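Local coordinates for malonyl CoA:acyl carrier protein malonyltransferase (Streptomyces coelicolor, PDB 1NM2) that probably catalyses the transfer of the malonyl group from malonyl-CoA to holo-acyl carrier protein, a step in supplying fatty acid biosynthesis, at residues G16-T19 with D20-A23; I38-L42 with A43-T47; T47-D50 with A51-R55. All coordinates share one frame; numbering follows the deposited sequence.

The three contacts are short helix starts lying in series on the same side of the chain's centre, none of them deep in the core. Contact 1 is a turn running into helix 19-22, with its apolar face on helix 57-75. Contact 2 caps helix 42-47 with an aspartate and also sends apolar groups to helix 57-75. Contact 3 shares Thr47 with contact 2, starts helix 51-54 and is the most polar, carboxylates and a nickel ion dominating beside a small apolar contact between Ala49 and Ile54. Contacts 1 and 2 are joined by the backbone bond between Leu18 and Gly46, while His44 of contact 2 is hydrogen-bonded to Glu53 of contact 3.

Contact 1. Residues G16-T19 with D20-A23; sequences GFLT and DWLA
Leu18 and Trp21 come together, their CA atoms 5.3 Å apart, where a type I beta turn, Gly16 to Thr19, runs directly into the short helix 19-22 that follows strand 3-7 in the alpha/beta hydrolase-like core. The chain has already begun to coil here. The helical bonding is thin: Ala23 N reaches Thr19 O at 3.4 Å, a weak bond, and Leu22 N also makes a weak one to Thr19 O. A better-angled bond from Leu22 N to Leu18 O, 3.0 Å long, is less certain because that oxygen is crowded in the model. The turn itself is closed twice, since Gly16 O accepts both Thr19 N and, at 2.8 Å, Thr19 OG1. With chi1 at -55°, OG1 stands beside its own backbone N, and the two donors come to the Gly16 oxygen from the same face of its plane. Among the side chains, Leu18 and Trp21 cross at about a right angle, the leucine CD1 lying 4.0 Å from the tryptophan CB. Leu18 and Trp21 are buried, resting on Ala67 and Ser71 of helix 57-75 respectively, and Leu22 and Thr19 both touch Thr47 of helix 42-47. The indole is held at its polar end by Lys299 O, which accepts from NE1, and it also packs on Cys277 and Pro301. On the pyrrole side the ring meets the turn through its edge: Phe17 O lies in the ring plane, 3.6 Å from Trp21 CD1.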
loop_
_atom_site.group_PDB
_atom_site.type_symbol
_atom_site.label_atom_id
_atom_site.label_comp_id
_atom_site.label_asym_id
_atom_site.label_seq_id
_atom_site.Cartn_x
_atom_site.Cartn_y
_atom_site.Cartn_z
ATOM N N GLY A 16 9.491 -7.844 -13.775
ATOM C CA GLY A 16 10.893 -8.036 -13.439
ATOM C C GLY A 16 11.509 -7.160 -12.357
ATOM O O GLY A 16 12.725 -7.196 -12.155
ATOM N N PHE A 17 10.693 -6.401 -11.637
ATOM C CA PHE A 17 11.219 -5.504 -10.608
ATOM C C PHE A 17 11.960 -6.162 -9.448
ATOM O O PHE A 17 12.804 -5.530 -8.819
ATOM C CB PHE A 17 10.090 -4.617 -10.060
ATOM C CG PHE A 17 9.319 -5.228 -8.923
ATOM C CD1 PHE A 17 9.687 -4.975 -7.600
ATOM C CD2 PHE A 17 8.226 -6.055 -9.169
ATOM C CE1 PHE A 17 8.976 -5.537 -6.540
ATOM C CE2 PHE A 17 7.508 -6.626 -8.111
ATOM C CZ PHE A 17 7.886 -6.364 -6.797
ATOM N N LEU A 18 11.664 -7.425 -9.168
ATOM C CA LEU A 18 12.302 -8.119 -8.052
ATOM C C LEU A 18 13.620 -8.804 -8.424
ATOM O O LEU A 18 14.378 -9.224 -7.548
ATOM C CB LEU A 18 11.325 -9.153 -7.480
ATOM C CG LEU A 18 11.512 -9.650 -6.043
ATOM C CD1 LEU A 18 11.429 -8.487 -5.066
ATOM C CD2 LEU A 18 10.439 -10.689 -5.727
ATOM N N THR A 19 13.892 -8.906 -9.723
ATOM C CA THR A 19 15.098 -9.567 -10.225
ATOM C C THR A 19 16.398 -9.295 -9.462
ATOM O O THR A 19 17.018 -10.224 -8.937
ATOM C CB THR A 19 15.332 -9.233 -11.717
ATOM O OG1 THR A 19 14.163 -9.574 -12.473
ATOM C CG2 THR A 19 16.509 -10.025 -12.258
ATOM N N ASP A 20 16.817 -8.033 -9.402
ATOM C CA ASP A 20 18.058 -7.689 -8.712
ATOM C C ASP A 20 18.026 -8.033 -7.225
ATOM O O ASP A 20 19.052 -8.394 -6.642
ATOM C CB ASP A 20 18.374 -6.199 -8.893
ATOM C CG ASP A 20 18.796 -5.857 -10.316
ATOM O OD1 ASP A 20 19.025 -4.661 -10.603
ATOM O OD2 ASP A 20 18.905 -6.786 -11.144
ATOM N N TRP A 21 16.852 -7.929 -6.613
ATOM C CA TRP A 21 16.731 -8.241 -5.195
ATOM C C TRP A 21 16.900 -9.730 -4.921
ATOM O O TRP A 21 17.456 -10.108 -3.891
ATOM C CB TRP A 21 15.387 -7.758 -4.650
ATOM C CG TRP A 21 15.257 -6.275 -4.717
ATOM C CD1 TRP A 21 14.705 -5.543 -5.728
ATOM C CD2 TRP A 21 15.761 -5.333 -3.765
ATOM N NE1 TRP A 21 14.835 -4.203 -5.467
ATOM C CE2 TRP A 21 15.481 -4.044 -4.269
ATOM C CE3 TRP A 21 16.427 -5.454 -2.536
ATOM C CZ2 TRP A 21 15.845 -2.876 -3.587
ATOM C CZ3 TRP A 21 16.792 -4.291 -1.855
ATOM C CH2 TRP A 21 16.498 -3.018 -2.387
ATOM N N LEU A 22 16.432 -10.572 -5.842
ATOM C CA LEU A 22 16.563 -12.020 -5.669
ATOM C C LEU A 22 18.012 -12.466 -5.786
ATOM O O LEU A 22 18.359 -13.569 -5.362
ATOM C CB LEU A 22 15.750 -12.792 -6.716
ATOM C CG LEU A 22 14.272 -13.093 -6.484
ATOM C CD1 LEU A 22 14.053 -13.601 -5.066
ATOM C CD2 LEU A 22 13.473 -11.853 -6.728
ATOM N N ALA A 23 18.848 -11.615 -6.375
ATOM C CA ALA A 23 20.257 -11.936 -6.560
ATOM C C ALA A 23 21.065 -11.813 -5.273
ATOM O O ALA A 23 22.172 -12.339 -5.184
ATOM C CB ALA A 23 20.857 -11.046 -7.639
#

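Contact 2. Residues I38-L42 with A43-T47; sequences IGLDL and AHFGT
Leu40, just before the N-cap, packs against Phe45 in the first turn of helix 42-47, which the chain enters from the loop after helix 27-38. Leu40 CD1 lies 3.6 Å from Phe45 CE1, the two side chains crossing at about a right angle, while the leucine also rests on Pro62 of helix 57-75 and on Arg121. Asp41 follows, the centre of an inverse gamma turn and the N-cap of the helix. Its CG is swung opposite the backbone N (chi1 -170°), which carries the carboxylate forward over the first turn. There OD2 accepts from His44 N at 3.1 Å, although the donor arrives from above the carboxylate plane, 70° out of it. A water extends the cap by donating to Asp41 OD2 over 3.2 Å and accepting from Ala43 N over 3.1 Å, so that two amides of the first turn are provided for. The main chain of Asp41 serves the helix as well, its O taking Phe45 N at 3.2 Å in a nearly straight bond. Leu42 ends the segment. Its buried side chain packs on Val31 and Trp34 of helix 27-38 and on Ala66 of helix 57-75; its N donates to Ser35 OG and its O accepts from Gly46 N at 3.0 Å. Farther along the helix, Thr47 OG1 turns back on Ala43 O and donates from 36° above the carbonyl plane. His44 bonds through NE2 to Glu53 OE1 and turns the CD2 edge of its imidazole to the face of the Phe45 ring, an edge-to-face arrangement of sequence neighbours in which His44 CD2 stands 3.9 Å above the Phe45 ring plane, over its centre.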
loop_
_atom_site.group_PDB
_atom_site.type_symbol
_atom_site.label_atom_id
_atom_site.label_comp_id
_atom_site.label_asym_id
_atom_site.label_seq_id
_atom_site.Cartn_x
_atom_site.Cartn_y
_atom_site.Cartn_z
ATOM N N ILE A 38 2.524 -19.783 0.995
ATOM C CA ILE A 38 1.276 -19.214 0.489
ATOM C C ILE A 38 0.797 -19.810 -0.830
ATOM O O ILE A 38 -0.195 -19.345 -1.401
ATOM C CB ILE A 38 1.393 -17.673 0.312
ATOM C CG1 ILE A 38 2.420 -17.345 -0.778
ATOM C CG2 ILE A 38 1.784 -17.029 1.636
ATOM C CD1 ILE A 38 2.518 -15.862 -1.106
ATOM N N GLY A 39 1.504 -20.828 -1.311
ATOM C CA GLY A 39 1.130 -21.477 -2.553
ATOM C C GLY A 39 1.169 -20.585 -3.777
ATOM O O GLY A 39 0.253 -20.618 -4.601
ATOM N N LEU A 40 2.227 -19.786 -3.905
ATOM C CA LEU A 40 2.373 -18.886 -5.045
ATOM C C LEU A 40 3.860 -18.676 -5.341
ATOM O O LEU A 40 4.637 -18.369 -4.442
ATOM C CB LEU A 40 1.704 -17.542 -4.736
ATOM C CG LEU A 40 1.482 -16.577 -5.904
ATOM C CD1 LEU A 40 0.486 -17.185 -6.890
ATOM C CD2 LEU A 40 0.946 -15.250 -5.374
ATOM N N ASP A 41 4.248 -18.838 -6.602
ATOM C CA ASP A 41 5.644 -18.683 -6.999
ATOM C C ASP A 41 6.033 -17.209 -7.096
ATOM O O ASP A 41 6.061 -16.627 -8.182
ATOM C CB ASP A 41 5.874 -19.390 -8.340
ATOM C CG ASP A 41 7.345 -19.494 -8.709
ATOM O OD1 ASP A 41 7.655 -20.241 -9.657
ATOM O OD2 ASP A 41 8.188 -18.829 -8.065
ATOM N N LEU A 42 6.336 -16.613 -5.947
ATOM C CA LEU A 42 6.706 -15.202 -5.884
ATOM C C LEU A 42 7.886 -14.839 -6.777
ATOM O O LEU A 42 7.881 -13.786 -7.405
ATOM C CB LEU A 42 7.006 -14.807 -4.435
ATOM C CG LEU A 42 5.815 -14.894 -3.474
ATOM C CD1 LEU A 42 6.300 -14.755 -2.035
ATOM C CD2 LEU A 42 4.789 -13.808 -3.815
ATOM N N ALA A 43 8.893 -15.705 -6.832
ATOM C CA ALA A 43 10.068 -15.453 -7.661
ATOM C C ALA A 43 9.677 -15.298 -9.133
ATOM O O ALA A 43 10.160 -14.400 -9.823
ATOM C CB ALA A 43 11.090 -16.591 -7.498
ATOM N N HIS A 44 8.797 -16.165 -9.614
ATOM C CA HIS A 44 8.364 -16.082 -11.004
ATOM C C HIS A 44 7.641 -14.769 -11.310
ATOM O O HIS A 44 7.945 -14.092 -12.294
ATOM C CB HIS A 44 7.424 -17.238 -11.351
ATOM C CG HIS A 44 6.685 -17.037 -12.641
ATOM N ND1 HIS A 44 7.295 -17.138 -13.873
ATOM C CD2 HIS A 44 5.400 -16.684 -12.885
ATOM C CE1 HIS A 44 6.418 -16.855 -14.820
ATOM N NE2 HIS A 44 5.262 -16.577 -14.247
ATOM N N PHE A 45 6.675 -14.416 -10.475
ATOM C CA PHE A 45 5.911 -13.199 -10.710
ATOM C C PHE A 45 6.733 -11.927 -10.557
ATOM O O PHE A 45 6.394 -10.896 -11.127
ATOM C CB PHE A 45 4.683 -13.165 -9.800
ATOM C CG PHE A 45 3.657 -14.205 -10.148
ATOM C CD1 PHE A 45 3.510 -15.348 -9.369
ATOM C CD2 PHE A 45 2.864 -14.058 -11.282
ATOM C CE1 PHE A 45 2.586 -16.335 -9.714
ATOM C CE2 PHE A 45 1.939 -15.034 -11.639
ATOM C CZ PHE A 45 1.798 -16.178 -10.853
ATOM N N GLY A 46 7.820 -12.008 -9.799
ATOM C CA GLY A 46 8.663 -10.845 -9.618
ATOM C C GLY A 46 9.795 -10.765 -10.629
ATOM O O GLY A 46 10.469 -9.739 -10.717
ATOM N N THR A 47 10.008 -11.831 -11.402
ATOM C CA THR A 47 11.091 -11.831 -12.387
ATOM C C THR A 47 10.693 -12.069 -13.846
ATOM O O THR A 47 11.015 -11.256 -14.710
ATOM C CB THR A 47 12.184 -12.867 -12.027
ATOM O OG1 THR A 47 11.618 -14.181 -12.028
ATOM C CG2 THR A 47 12.764 -12.578 -10.660
HETATM O O HOH W 1 9.589 -18.268 -5.226
#

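Contact 3. Residues T47-D50 with A51-R55; sequences TKAD and ADEIR. With NI (nickel (II) ion), chain B.
Asp50 and Asp52 turn their carboxylates onto one nickel ion, their planes 61° apart, at the start of the short helix 51-54, where Asp50 and Glu53 form a capping box. Both aspartates have CG wedged between backbone N and carbonyl carbon (chi1 51° and 72°), a rotation that turns both carboxylates to the nickel side of the turn. Asp50 OD2 and Asp52 OD2 each bind the metal at 2.1 Å; Asp50 OD1 is a longer contact, 2.7 Å from the nickel. The ion probably offsets the repulsion of Asp50 OD1 from Asp52 OD2, only 2.9 Å away. The same Asp50 OD1 caps the helix, accepting weakly from Glu53 N at 3.4 Å. In return Glu53, its chain extended beyond CG, runs back past Ala49, and OE2 accepts weakly from Asp50 N at 3.3 Å. A water modelled unusually close to the nickel, its place therefore less sure, lies 2.8 Å from Glu53 OE2 and would make Glu53 a second-shell residue; the other carboxylate oxygen is held by helix 42-47. Ile54, which is buried, touches Pro15, and its N gives a weak bond to Asp50 O. Ala49 CB meets Ile54 CG2 at 3.9 Å.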
loop_
_atom_site.group_PDB
_atom_site.type_symbol
_atom_site.label_atom_id
_atom_site.label_comp_id
_atom_site.label_asym_id
_atom_site.label_seq_id
_atom_site.Cartn_x
_atom_site.Cartn_y
_atom_site.Cartn_z
ATOM N N THR A 47 10.008 -11.831 -11.402
ATOM C CA THR A 47 11.091 -11.831 -12.387
ATOM C C THR A 47 10.693 -12.069 -13.846
ATOM O O THR A 47 11.015 -11.256 -14.710
ATOM C CB THR A 47 12.184 -12.867 -12.027
ATOM O OG1 THR A 47 11.618 -14.181 -12.028
ATOM C CG2 THR A 47 12.764 -12.578 -10.660
ATOM N N LYS A 48 9.989 -13.167 -14.118
ATOM C CA LYS A 48 9.604 -13.503 -15.493
ATOM C C LYS A 48 8.209 -13.058 -15.931
ATOM O O LYS A 48 7.989 -12.764 -17.110
ATOM C CB LYS A 48 9.719 -15.017 -15.713
ATOM C CG LYS A 48 10.965 -15.655 -15.103
ATOM C CD LYS A 48 12.248 -15.138 -15.733
ATOM C CE LYS A 48 12.418 -15.644 -17.155
ATOM N NZ LYS A 48 13.690 -15.149 -17.771
ATOM N N ALA A 49 7.267 -13.021 -14.996
ATOM C CA ALA A 49 5.900 -12.632 -15.319
ATOM C C ALA A 49 5.798 -11.253 -15.975
ATOM O O ALA A 49 6.474 -10.310 -15.575
ATOM C CB ALA A 49 5.040 -12.675 -14.064
ATOM N N ASP A 50 4.941 -11.145 -16.984
ATOM C CA ASP A 50 4.751 -9.877 -17.669
ATOM C C ASP A 50 3.643 -9.054 -17.016
ATOM O O ASP A 50 3.147 -9.392 -15.944
ATOM C CB ASP A 50 4.422 -10.104 -19.145
ATOM C CG ASP A 50 3.287 -11.085 -19.345
ATOM O OD1 ASP A 50 2.380 -11.154 -18.484
ATOM O OD2 ASP A 50 3.304 -11.778 -20.383
ATOM N N ALA A 51 3.247 -7.982 -17.688
ATOM C CA ALA A 51 2.230 -7.074 -17.177
ATOM C C ALA A 51 0.895 -7.702 -16.785
ATOM O O ALA A 51 0.389 -7.449 -15.688
ATOM C CB ALA A 51 1.998 -5.954 -18.184
ATOM N N ASP A 52 0.319 -8.523 -17.658
ATOM C CA ASP A 52 -0.980 -9.108 -17.338
ATOM C C ASP A 52 -0.967 -10.040 -16.125
ATOM O O ASP A 52 -1.941 -10.092 -15.373
ATOM C CB ASP A 52 -1.577 -9.818 -18.566
ATOM C CG ASP A 52 -0.864 -11.109 -18.915
ATOM O OD1 ASP A 52 -1.048 -12.118 -18.196
ATOM O OD2 ASP A 52 -0.121 -11.112 -19.920
ATOM N N GLU A 53 0.139 -10.752 -15.915
ATOM C CA GLU A 53 0.236 -11.673 -14.785
ATOM C C GLU A 53 0.352 -10.970 -13.440
ATOM O O GLU A 53 -0.229 -11.420 -12.457
ATOM C CB GLU A 53 1.436 -12.608 -14.950
ATOM C CG GLU A 53 1.367 -13.516 -16.162
ATOM C CD GLU A 53 2.627 -14.347 -16.321
ATOM O OE1 GLU A 53 2.849 -15.265 -15.495
ATOM O OE2 GLU A 53 3.400 -14.062 -17.265
ATOM N N ILE A 54 1.096 -9.869 -13.386
ATOM C CA ILE A 54 1.261 -9.172 -12.118
ATOM C C ILE A 54 0.187 -8.130 -11.846
ATOM O O ILE A 54 0.208 -7.460 -10.817
ATOM C CB ILE A 54 2.659 -8.529 -11.999
ATOM C CG1 ILE A 54 2.851 -7.452 -13.068
ATOM C CG2 ILE A 54 3.723 -9.606 -12.135
ATOM C CD1 ILE A 54 4.205 -6.777 -12.992
ATOM N N ARG A 55 -0.756 -7.998 -12.774
ATOM C CA ARG A 55 -1.860 -7.066 -12.597
ATOM C C ARG A 55 -2.914 -7.828 -11.801
ATOM O O ARG A 55 -3.826 -7.243 -11.224
ATOM C CB ARG A 55 -2.412 -6.633 -13.953
ATOM C CG ARG A 55 -3.574 -5.650 -13.887
ATOM C CD ARG A 55 -3.704 -4.940 -15.223
ATOM N NE ARG A 55 -4.985 -4.269 -15.398
ATOM C CZ ARG A 55 -5.257 -3.457 -16.416
ATOM N NH1 ARG A 55 -4.334 -3.220 -17.338
ATOM N NH2 ARG A 55 -6.449 -2.883 -16.511
HETATM NI NI NI B . 1.298 -12.548 -20.473
HETATM O O HOH W 2 1.572 -13.928 -19.414
#